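Local coordinates for protein methyltransferase FkbM (Methylobacillus flagellatus KT, PDB 2PY6) that probably transfers a methyl group to an acceptor that is not yet defined, at residues L141-E144 / Q145-A149; R372-D375 / L376-T380; L265-L268 / Q269-R273. All blocks are in the same frame, centred on the assembly; numbering follows the deposited sequence.

Interaction 1. Residues L141-E144 / Q145-A149; sequences LNFE and QAVRA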
# COMPACT_ATOMS: atom_id res chain seq x y z
N LEU A 141 14.61 -5.30 -27.58
CA LEU A 141 14.27 -6.72 -27.55
C LEU A 141 13.55 -7.09 -26.29
O LEU A 141 13.83 -6.53 -25.26
CB LEU A 141 15.53 -7.59 -27.46
CG LEU A 141 16.58 -7.59 -28.51
CD1 LEU A 141 17.86 -8.16 -27.93
CD2 LEU A 141 16.11 -8.37 -29.71
N ASN A 142 12.68 -8.08 -26.37
CA ASN A 142 12.08 -8.67 -25.18
C ASN A 142 13.02 -9.85 -24.76
O ASN A 142 14.01 -10.16 -25.48
CB ASN A 142 10.64 -9.11 -25.41
CG ASN A 142 10.50 -10.25 -26.38
OD1 ASN A 142 11.36 -11.12 -26.49
ND2 ASN A 142 9.38 -10.28 -27.07
N PHE A 143 12.73 -10.47 -23.63
CA PHE A 143 13.61 -11.51 -23.11
C PHE A 143 13.81 -12.73 -24.04
O PHE A 143 14.94 -13.18 -24.23
CB PHE A 143 13.17 -11.95 -21.73
CG PHE A 143 14.13 -12.89 -21.09
CD1 PHE A 143 15.25 -12.41 -20.43
CD2 PHE A 143 13.95 -14.26 -21.20
CE1 PHE A 143 16.15 -13.27 -19.87
CE2 PHE A 143 14.85 -15.12 -20.64
CZ PHE A 143 15.95 -14.63 -19.98
N GLU A 144 12.75 -13.21 -24.66
CA GLU A 144 12.87 -14.38 -25.54
C GLU A 144 13.73 -14.04 -26.73
O GLU A 144 14.52 -14.87 -27.17
CB GLU A 144 11.51 -14.89 -26.02
CG GLU A 144 10.77 -15.73 -25.03
CD GLU A 144 10.26 -14.99 -23.81
OE1 GLU A 144 9.99 -13.77 -23.91
OE2 GLU A 144 10.11 -15.66 -22.75
N GLN A 145 13.54 -12.81 -27.26
CA GLN A 145 14.37 -12.28 -28.35
C GLN A 145 15.82 -12.13 -27.93
O GLN A 145 16.72 -12.45 -28.71
CB GLN A 145 13.83 -10.94 -28.86
CG GLN A 145 12.43 -11.04 -29.54
CD GLN A 145 11.86 -9.68 -29.93
OE1 GLN A 145 12.00 -8.71 -29.20
NE2 GLN A 145 11.21 -9.62 -31.08
N ALA A 146 16.05 -11.66 -26.70
CA ALA A 146 17.42 -11.57 -26.18
C ALA A 146 18.09 -12.96 -26.17
O ALA A 146 19.23 -13.11 -26.62
CB ALA A 146 17.42 -11.02 -24.76
N VAL A 147 17.39 -13.97 -25.62
CA VAL A 147 17.92 -15.34 -25.54
C VAL A 147 18.35 -15.85 -26.93
O VAL A 147 19.42 -16.39 -27.08
CB VAL A 147 16.94 -16.30 -24.87
CG1 VAL A 147 17.41 -17.76 -24.99
CG2 VAL A 147 16.77 -15.93 -23.40
N ARG A 148 17.53 -15.60 -27.95
CA ARG A 148 17.81 -16.04 -29.29
C ARG A 148 18.89 -15.22 -29.98
O ARG A 148 19.75 -15.77 -30.65
CB ARG A 148 16.53 -16.03 -30.13
CG ARG A 148 16.73 -16.50 -31.60
CD ARG A 148 15.37 -16.59 -32.31
NE ARG A 148 14.58 -17.70 -31.79
CZ ARG A 148 13.33 -17.94 -32.16
NH1 ARG A 148 12.75 -17.18 -33.06
NH2 ARG A 148 12.68 -18.99 -31.65
N ALA A 149 18.85 -13.90 -29.81
CA ALA A 149 19.77 -12.99 -30.51
C ALA A 149 21.20 -13.09 -30.05
O ALA A 149 22.11 -12.84 -30.82
CB ALA A 149 19.28 -11.54 -30.42
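Asn142 and Gln145 hold each other at the start of helix 143-149 in a capping box, a textbook way of closing off the first turn of a helix. OD1 of Asn142 accepts the backbone N of Gln145 at 2.9 Å, almost straight (N-H...O 170°). The return bond runs from the backbone N of Asn142 to OE1 of Gln145 at 3.0 Å, lying in the carbonyl plane on a lone pair. Asn142 manages its half because CG sits between its own backbone N and carbonyl carbon (chi1 67°), which turns OD1 back over the helix start. The two side chains cross at about a right angle with their amide planes 34° apart, and they are pressed together: CG of Gln145 comes within 3.2 Å of OD1 of Asn142. The backbone O of Asn142 then takes the N of Ala146 at 2.8 Å, so Asn142 accepts from two successive backbone N-H groups, one through its side chain and one through its backbone.

Packing is also close where CG2 of Val147 meets CE2 of Phe143 at 3.5 Å, obliquely to the ring, and where CD2 of Leu141 packs on CB of Gln145 at 3.5 Å. The looser part is confined to the other branch of Leu141, whose CD1 lies 4.3 Å from CB of Ala146 and 4.4 Å from CB of Ala149. Gln145 marks the side nearer solvent, being partly exposed while its neighbours here are buried, although its NE2 still bonds to Gly37 O.

The carboxylate of Glu144 forms salt bridges with Arg121 and Arg401, and the ring of Phe143 packs edge-to-face with Phe63. Strand 140-142, an outermost strand, within this chain, of a six-stranded sheet, pairs with strand 114-118, while Leu141 and Ala149 lean on helix 40-49.

Interaction 2. Residues R372-D375 / L376-T380; sequences RSTD and LLDLT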
# COMPACT_ATOMS: atom_id res chain seq x y z
N ARG A 372 8.03 -28.51 -20.39
CA ARG A 372 9.04 -28.91 -21.36
C ARG A 372 8.50 -28.66 -22.74
O ARG A 372 7.27 -28.70 -22.95
CB ARG A 372 9.39 -30.39 -21.19
CG ARG A 372 9.95 -30.79 -19.81
CD ARG A 372 10.04 -32.30 -19.70
N SER A 373 9.41 -28.39 -23.69
CA SER A 373 9.04 -28.13 -25.08
C SER A 373 8.32 -29.34 -25.72
O SER A 373 7.56 -29.21 -26.67
CB SER A 373 10.29 -27.76 -25.91
OG SER A 373 11.13 -28.87 -26.15
N THR A 374 8.60 -30.51 -25.16
CA THR A 374 8.10 -31.82 -25.61
C THR A 374 6.81 -32.31 -24.91
O THR A 374 6.16 -33.25 -25.38
CB THR A 374 9.23 -32.89 -25.35
OG1 THR A 374 9.67 -32.81 -23.98
CG2 THR A 374 10.48 -32.66 -26.24
N ASP A 375 6.42 -31.67 -23.81
CA ASP A 375 5.28 -32.16 -23.06
C ASP A 375 3.92 -32.24 -23.77
O ASP A 375 3.22 -33.19 -23.53
CB ASP A 375 5.19 -31.47 -21.70
CG ASP A 375 6.10 -32.12 -20.65
OD1 ASP A 375 6.71 -33.22 -20.88
OD2 ASP A 375 6.18 -31.54 -19.57
N LEU A 376 3.59 -31.32 -24.66
CA LEU A 376 2.32 -31.37 -25.37
C LEU A 376 2.19 -32.67 -26.15
O LEU A 376 1.13 -33.30 -26.17
CB LEU A 376 2.15 -30.17 -26.30
CG LEU A 376 1.78 -28.83 -25.63
CD1 LEU A 376 2.12 -27.68 -26.54
CD2 LEU A 376 0.29 -28.84 -25.26
N LEU A 377 3.30 -33.11 -26.74
CA LEU A 377 3.28 -34.35 -27.50
C LEU A 377 3.46 -35.55 -26.60
O LEU A 377 2.70 -36.48 -26.65
CB LEU A 377 4.39 -34.33 -28.56
CG LEU A 377 4.23 -33.26 -29.62
CD1 LEU A 377 5.50 -33.11 -30.40
CD2 LEU A 377 3.05 -33.57 -30.52
N ASP A 378 4.46 -35.52 -25.74
CA ASP A 378 4.79 -36.67 -24.89
C ASP A 378 3.72 -37.11 -23.90
O ASP A 378 3.47 -38.28 -23.76
CB ASP A 378 6.08 -36.39 -24.14
CG ASP A 378 7.30 -36.36 -25.07
OD1 ASP A 378 7.17 -36.63 -26.29
OD2 ASP A 378 8.41 -36.07 -24.58
N LEU A 379 3.13 -36.16 -23.20
CA LEU A 379 2.10 -36.46 -22.24
C LEU A 379 0.84 -36.96 -22.93
O LEU A 379 0.26 -37.93 -22.49
CB LEU A 379 1.80 -35.22 -21.38
CG LEU A 379 2.98 -34.60 -20.61
CD1 LEU A 379 2.54 -33.35 -19.92
CD2 LEU A 379 3.58 -35.54 -19.59
N THR A 380 0.42 -36.31 -24.02
CA THR A 380 -0.76 -36.71 -24.77
C THR A 380 -0.58 -38.12 -25.33
O THR A 380 -1.48 -38.98 -25.19
CB THR A 380 -1.05 -35.72 -25.94
OG1 THR A 380 -1.29 -34.41 -25.43
CG2 THR A 380 -2.27 -36.13 -26.69
O HOH W 1 4.98 -28.60 -24.67
O HOH W 2 8.51 -34.27 -22.16
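Thr374 and Asp378 meet through both backbone and side chain at the start of helix 375-386. The backbone O of Thr374 accepts the N of Asp378 at 2.9 Å in a nearly straight bond (173°), and also a weak one from the N of Leu377. Next along, the O of Asp375 takes the N of Leu379 at 3.0 Å, and OG1 of Thr380 donates to the O of Leu376 at 2.8 Å. Ser373 is satisfied by Asp166 at its OG and by the hydroxyl of Tyr158 at its N.

One water accepts from OG1 of Thr374 at 2.6 Å and donates to OD2 of Asp378 at 3.0 Å; its approach to OD1 of Asp375 is too short to be trusted. A second water accepts from the N of Leu376 at 3.1 Å and probably donates to the O of Arg372, which also takes the N of Asp375 in a type I turn.

CG of Asp375 rests 3.8 Å from CD1 of Leu379; with an alanine here, CB would stay but Leu379 would probably lose its contact with the carboxylate.

Leu376 and Thr380 face helix 171-180 and strand 392-396, while Leu379 faces helix 347-352.

Interaction 3. Residues L265-L268 / Q269-R273; sequences LQTL and QNVLR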
# COMPACT_ATOMS: atom_id res chain seq x y z
N LEU A 265 3.98 -27.79 2.38
CA LEU A 265 3.26 -28.62 3.33
C LEU A 265 2.90 -27.84 4.63
O LEU A 265 1.85 -28.07 5.21
CB LEU A 265 4.04 -29.87 3.63
CG LEU A 265 4.11 -30.95 2.55
CD1 LEU A 265 5.16 -31.98 2.90
CD2 LEU A 265 2.77 -31.63 2.41
N GLN A 266 3.76 -26.92 5.07
CA GLN A 266 3.42 -26.05 6.22
C GLN A 266 2.18 -25.18 5.88
O GLN A 266 1.28 -25.06 6.67
CB GLN A 266 4.60 -25.14 6.61
CG GLN A 266 5.80 -25.90 7.18
CD GLN A 266 7.03 -25.01 7.40
OE1 GLN A 266 6.90 -23.83 7.73
NE2 GLN A 266 8.23 -25.58 7.22
N THR A 267 2.18 -24.62 4.68
CA THR A 267 1.09 -23.80 4.18
C THR A 267 -0.21 -24.58 4.06
O THR A 267 -1.28 -24.05 4.36
CB THR A 267 1.49 -23.20 2.80
OG1 THR A 267 2.60 -22.33 3.00
CG2 THR A 267 0.33 -22.42 2.15
N LEU A 268 -0.14 -25.82 3.61
CA LEU A 268 -1.32 -26.65 3.49
C LEU A 268 -1.92 -26.99 4.81
O LEU A 268 -3.11 -27.25 4.87
CB LEU A 268 -1.04 -27.95 2.73
CG LEU A 268 -0.74 -27.70 1.27
CD1 LEU A 268 -0.32 -29.04 0.66
CD2 LEU A 268 -1.95 -27.10 0.55
N GLN A 269 -1.11 -27.03 5.88
CA GLN A 269 -1.69 -27.23 7.21
C GLN A 269 -2.54 -26.01 7.61
O GLN A 269 -3.53 -26.14 8.32
CB GLN A 269 -0.62 -27.56 8.25
CG GLN A 269 0.02 -28.91 8.04
CD GLN A 269 -0.97 -30.05 8.18
OE1 GLN A 269 -1.60 -30.20 9.22
NE2 GLN A 269 -1.08 -30.88 7.15
N ASN A 270 -2.14 -24.82 7.13
CA ASN A 270 -2.91 -23.60 7.36
C ASN A 270 -4.20 -23.64 6.53
O ASN A 270 -5.27 -23.28 7.02
CB ASN A 270 -2.14 -22.35 6.93
CG ASN A 270 -0.85 -22.13 7.69
OD1 ASN A 270 -0.67 -22.56 8.84
ND2 ASN A 270 0.04 -21.40 7.06
N VAL A 271 -4.07 -24.07 5.28
CA VAL A 271 -5.23 -24.23 4.41
C VAL A 271 -6.22 -25.24 5.01
O VAL A 271 -7.41 -24.98 5.03
CB VAL A 271 -4.80 -24.70 2.99
CG1 VAL A 271 -6.03 -25.12 2.12
CG2 VAL A 271 -4.00 -23.61 2.31
N LEU A 272 -5.73 -26.36 5.54
CA LEU A 272 -6.65 -27.35 6.14
C LEU A 272 -7.42 -26.76 7.35
O LEU A 272 -8.58 -27.13 7.60
CB LEU A 272 -5.95 -28.65 6.56
CG LEU A 272 -5.20 -29.56 5.56
CD1 LEU A 272 -4.82 -30.87 6.30
CD2 LEU A 272 -5.96 -29.89 4.30
N ARG A 273 -6.77 -25.87 8.11
CA ARG A 273 -7.40 -25.24 9.27
C ARG A 273 -8.50 -24.27 8.89
O ARG A 273 -9.38 -24.01 9.68
CB ARG A 273 -6.40 -24.47 10.15
CG ARG A 273 -5.54 -25.31 11.02
CD ARG A 273 -4.50 -24.47 11.80
NE ARG A 273 -3.35 -25.33 12.06
CZ ARG A 273 -2.16 -25.24 11.47
NH1 ARG A 273 -1.84 -24.29 10.63
NH2 ARG A 273 -1.23 -26.12 11.80
O HOH W 3 0.65 -30.58 5.16
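The carboxamide of Asn270 and the guanidinium of Arg273 are the flat groups here, and both lean back on the helix that carries them. The Asn270 amide reaches toward the preceding turn, its ND2 3.9 Å from CA of Thr267 and its CG 3.8 Å from the backbone O of Gln266. CG stands beside the backbone N of its own residue (chi1 -62°), which swings the amide back toward that turn. On one face of the guanidinium of Arg273 lies the backbone O of Gln269, 3.3 Å above the plane and offset toward the rim; at its edge, in the plane, comes CG of Asn270. NH1 of Arg273 donates to the backbone O of Gly90 in the second subunit, where Glu91 of that subunit also packs on Asn270.

A different pairing ties Gln269 to Leu265. The backbone O of Leu265 takes the N of Gln269 from a donor tilted 32° from the carbonyl plane, and a water fills out its surroundings by donating to that same O at 2.8 Å. The bent chain of Gln269 (chi2 -64°) brings NE2 round to donate to this water at 2.7 Å, so the side chain closes a small bridge over its own helix.

Among the apolar side chains, CD2 of Leu268 and CG2 of Val271 are 4.4 Å apart, a light touch. Separately, the backbone bond from the N of Leu272 to the O of Leu268 brings CG of Leu272 to 3.2 Å from that O.

The chemistry thus divides helix 262-274: Leu265 and Leu272 meet strand 284-287, the strand reached by this beta-alpha-beta crossover, and Leu268 a loop at Glu259, whereas the polar groups lie on the more exposed side, with Asn270 and Arg273 at the second subunit.

In the fold
Along the chain the order is interaction 1, interaction 3, interaction 2, each a local contact in or at the start of a helix. Interaction 1 belongs to the six-stranded sheet, where strand 140-142 runs into its helix. Interactions 2 and 3 both attach to the seven-stranded sheet of the FkbM methyltransferase domain: helix 375-386 follows strand 364-368, and helix 262-274 links strand 254-258 to strand 284-287, outermost within this chain. The centres of interactions 1 and 2 are about 24 Å apart. Those of interactions 2 and 3 are about 32 Å apart. Interactions 1 and 3, on opposite sides of the chain's centre, have centres about 39 Å apart. None touches another, so the three are independent local helix contacts in a chain built around two large sheets.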